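Local atomic coordinates of uncharacterized protein YhfS (Escherichia coli, PDB entry 4J8L), a protein that is of unknown function but carries pyridoxal 5'-phosphate covalently bound to a lysine, and probably acts as an enzyme of the aminotransferase-like family. Residues 89-94 with 134-139. Numbering follows the deposited sequence.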
ATOM      1  N   PRO A  89      23.077 -10.336   3.413  1.00 26.61           N
ATOM      2  CA  PRO A  89      23.305 -10.575   1.990  1.00 26.44           C
ATOM      3  C   PRO A  89      23.586 -12.052   1.741  1.00 26.36           C
ATOM      4  O   PRO A  89      24.337 -12.674   2.495  1.00 29.92           O
ATOM      5  CB  PRO A  89      24.572  -9.772   1.704  1.00 35.61           C
ATOM      6  CG  PRO A  89      24.564  -8.696   2.693  1.00 38.19           C
ATOM      7  CD  PRO A  89      23.918  -9.239   3.927  1.00 33.41           C
ATOM      8  N   GLY A  90      22.980 -12.608   0.697  1.00 29.42           N
ATOM      9  CA  GLY A  90      23.246 -13.984   0.324  1.00 29.47           C
ATOM     10  C   GLY A  90      22.369 -14.982   1.052  1.00 30.73           C
ATOM     11  O   GLY A  90      22.475 -16.184   0.830  1.00 31.25           O
ATOM     12  N   GLN A  91      21.497 -14.491   1.925  1.00 29.31           N
ATOM     13  CA  GLN A  91      20.599 -15.383   2.648  1.00 29.60           C
ATOM     14  C   GLN A  91      19.331 -15.674   1.856  1.00 25.44           C
ATOM     15  O   GLN A  91      19.165 -15.192   0.739  1.00 29.68           O
ATOM     16  CB  GLN A  91      20.287 -14.843   4.045  1.00 28.01           C
ATOM     17  CG  GLN A  91      21.460 -14.992   4.996  1.00 30.09           C
ATOM     18  CD  GLN A  91      21.064 -14.806   6.441  1.00 31.21           C
ATOM     19  OE1 GLN A  91      20.329 -13.879   6.783  1.00 31.63           O
ATOM     20  NE2 GLN A  91      21.544 -15.692   7.300  1.00 37.11           N
ATOM     21  N   ARG A  92      18.446 -16.476   2.435  1.00 29.77           N
ATOM     22  CA  ARG A  92      17.317 -17.016   1.687  1.00 28.49           C
ATOM     23  C   ARG A  92      15.999 -16.374   2.090  1.00 26.93           C
ATOM     24  O   ARG A  92      15.609 -16.400   3.260  1.00 27.62           O
ATOM     25  CB  ARG A  92      17.260 -18.539   1.855  1.00 31.94           C
ATOM     26  CG  ARG A  92      18.540 -19.231   1.409  1.00 36.08           C
ATOM     27  CD  ARG A  92      18.775 -20.542   2.152  1.00 42.40           C
ATOM     28  NE  ARG A  92      17.801 -21.569   1.797  1.00 45.53           N
ATOM     29  CZ  ARG A  92      17.809 -22.237   0.646  1.00 55.48           C
ATOM     30  NH1 ARG A  92      18.734 -21.977  -0.269  1.00 58.93           N
ATOM     31  NH2 ARG A  92      16.887 -23.161   0.405  1.00 55.57           N
ATOM     32  N   LEU A  93      15.326 -15.789   1.105  1.00 22.49           N
ATOM     33  CA  LEU A  93      14.068 -15.085   1.335  1.00 21.31           C
ATOM     34  C   LEU A  93      12.913 -15.825   0.676  1.00 27.91           C
ATOM     35  O   LEU A  93      12.953 -16.122  -0.518  1.00 26.18           O
ATOM     36  CB  LEU A  93      14.145 -13.656   0.783  1.00 20.06           C
ATOM     37  CG  LEU A  93      12.850 -12.845   0.875  1.00 22.77           C
ATOM     38  CD1 LEU A  93      12.547 -12.461   2.331  1.00 22.12           C
ATOM     39  CD2 LEU A  93      12.905 -11.606  -0.018  1.00 20.40           C
ATOM     40  N   LEU A  94      11.885 -16.130   1.457  1.00 24.92           N
ATOM     41  CA  LEU A  94      10.694 -16.760   0.908  1.00 26.71           C
ATOM     42  C   LEU A  94       9.743 -15.708   0.322  1.00 26.71           C
ATOM     43  O   LEU A  94       9.433 -14.702   0.968  1.00 24.36           O
ATOM     44  CB  LEU A  94       9.974 -17.571   1.982  1.00 25.64           C
ATOM     45  CG  LEU A  94       8.713 -18.297   1.510  1.00 27.41           C
ATOM     46  CD1 LEU A  94       9.072 -19.616   0.840  1.00 31.58           C
ATOM     47  CD2 LEU A  94       7.746 -18.528   2.657  1.00 29.37           C
ATOM     48  N   GLN A 134      13.868 -24.058   4.681  1.00 35.59           N
ATOM     49  CA  GLN A 134      14.354 -23.238   5.797  1.00 38.17           C
ATOM     50  C   GLN A 134      14.734 -21.800   5.428  1.00 33.70           C
ATOM     51  O   GLN A 134      15.890 -21.406   5.585  1.00 35.35           O
ATOM     52  CB  GLN A 134      15.547 -23.924   6.471  1.00 44.96           C
ATOM     53  CG  GLN A 134      15.212 -25.258   7.117  1.00 54.01           C
ATOM     54  CD  GLN A 134      14.350 -25.102   8.354  1.00 61.59           C
ATOM     55  OE1 GLN A 134      14.780 -24.527   9.354  1.00 65.36           O
ATOM     56  NE2 GLN A 134      13.125 -25.610   8.291  1.00 65.67           N
ATOM     57  N   PRO A 135      13.767 -21.008   4.944  1.00 31.38           N
ATOM     58  CA  PRO A 135      14.125 -19.634   4.584  1.00 28.38           C
ATOM     59  C   PRO A 135      14.538 -18.842   5.819  1.00 31.25           C
ATOM     60  O   PRO A 135      14.080 -19.147   6.921  1.00 32.10           O
ATOM     61  CB  PRO A 135      12.823 -19.076   3.998  1.00 29.49           C
ATOM     62  CG  PRO A 135      11.746 -19.896   4.628  1.00 30.42           C
ATOM     63  CD  PRO A 135      12.323 -21.267   4.802  1.00 33.41           C
ATOM     64  N   ASP A 136      15.408 -17.856   5.642  1.00 29.53           N
ATOM     65  CA  ASP A 136      15.844 -17.022   6.757  1.00 27.80           C
ATOM     66  C   ASP A 136      14.826 -15.937   7.112  1.00 25.92           C
ATOM     67  O   ASP A 136      14.779 -15.462   8.254  1.00 26.27           O
ATOM     68  CB  ASP A 136      17.208 -16.408   6.458  1.00 31.67           C
ATOM     69  CG  ASP A 136      18.284 -17.462   6.277  1.00 32.79           C
ATOM     70  OD1 ASP A 136      18.673 -18.102   7.285  1.00 28.23           O
ATOM     71  OD2 ASP A 136      18.736 -17.657   5.128  1.00 30.34           O
ATOM     72  N   ALA A 137      14.017 -15.544   6.129  1.00 25.83           N
ATOM     73  CA  ALA A 137      12.933 -14.603   6.348  1.00 22.45           C
ATOM     74  C   ALA A 137      11.909 -14.759   5.227  1.00 22.92           C
ATOM     75  O   ALA A 137      12.152 -15.475   4.245  1.00 22.14           O
ATOM     76  CB  ALA A 137      13.463 -13.166   6.395  1.00 24.48           C
ATOM     77  N   ALA A 138      10.765 -14.098   5.382  1.00 20.27           N
ATOM     78  CA  ALA A 138       9.721 -14.115   4.363  1.00 20.10           C
ATOM     79  C   ALA A 138       9.200 -12.709   4.104  1.00 23.02           C
ATOM     80  O   ALA A 138       9.128 -11.889   5.013  1.00 20.99           O
ATOM     81  CB  ALA A 138       8.572 -15.029   4.781  1.00 21.78           C
ATOM     82  N   LEU A 139       8.840 -12.441   2.855  1.00 19.08           N
ATOM     83  CA  LEU A 139       8.175 -11.197   2.502  1.00 18.62           C
ATOM     84  C   LEU A 139       6.783 -11.535   2.005  1.00 18.76           C
ATOM     85  O   LEU A 139       6.608 -12.415   1.164  1.00 19.74           O
ATOM     86  CB  LEU A 139       8.959 -10.443   1.423  1.00 19.71           C
ATOM     87  CG  LEU A 139       8.365  -9.094   0.986  1.00 23.73           C
ATOM     88  CD1 LEU A 139       9.450  -8.041   0.794  1.00 21.34           C
ATOM     89  CD2 LEU A 139       7.563  -9.254  -0.297  1.00 27.68           C
TER
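D136 and R92 close the start of a parallel strand pair by exchanging two hydrogen bonds. R92 N donates to D136 OD2 at 3.0 Å with an N-H...O angle of 165°, using the oxygen's anti lone pair; D136 N returns a 2.8 Å bond to R92 O, more bent and tilted from the carbonyl plane. A137 N adds a weak bond to R92 O, so this acceptor is shared by two successive amides. The carboxylate reaches R92 N because D136 CG stands anti to its own carbonyl carbon (chi1 -62°). There it stacks on the side-chain amide of Q91, the planes 8° apart and Q91 CD 3.8 Å from D136 CG; Q91 OE1 has its own partner in K88 N. The R92 guanidinium turns elsewhere, NH2 bonding Q133 O at the end of helix 123-133. Beyond this, regular parallel pairing takes over: L94 N meets A137 O at 2.9 Å, in the carbonyl plane, and L139 N meets L94 O at 3.0 Å. Apolar contacts flank these bonds, L93 CD1 against A137 CB and L139 CB on one face, L94 CB against P135 CB (3.8 Å) and A138 CB on the other. An alanine at D136 would remove the carboxylate and is likely to leave R92 N without its acceptor and the Q91 amide without its stacking partner. Strands 92-96 and 137-141 are neighbours in the mixed seven-stranded sheet characteristic of fold-type I pyridoxal-phosphate enzymes. Chemically, the D136 carboxylate takes the R92 amide hydrogen just before backbone-to-backbone pairing begins.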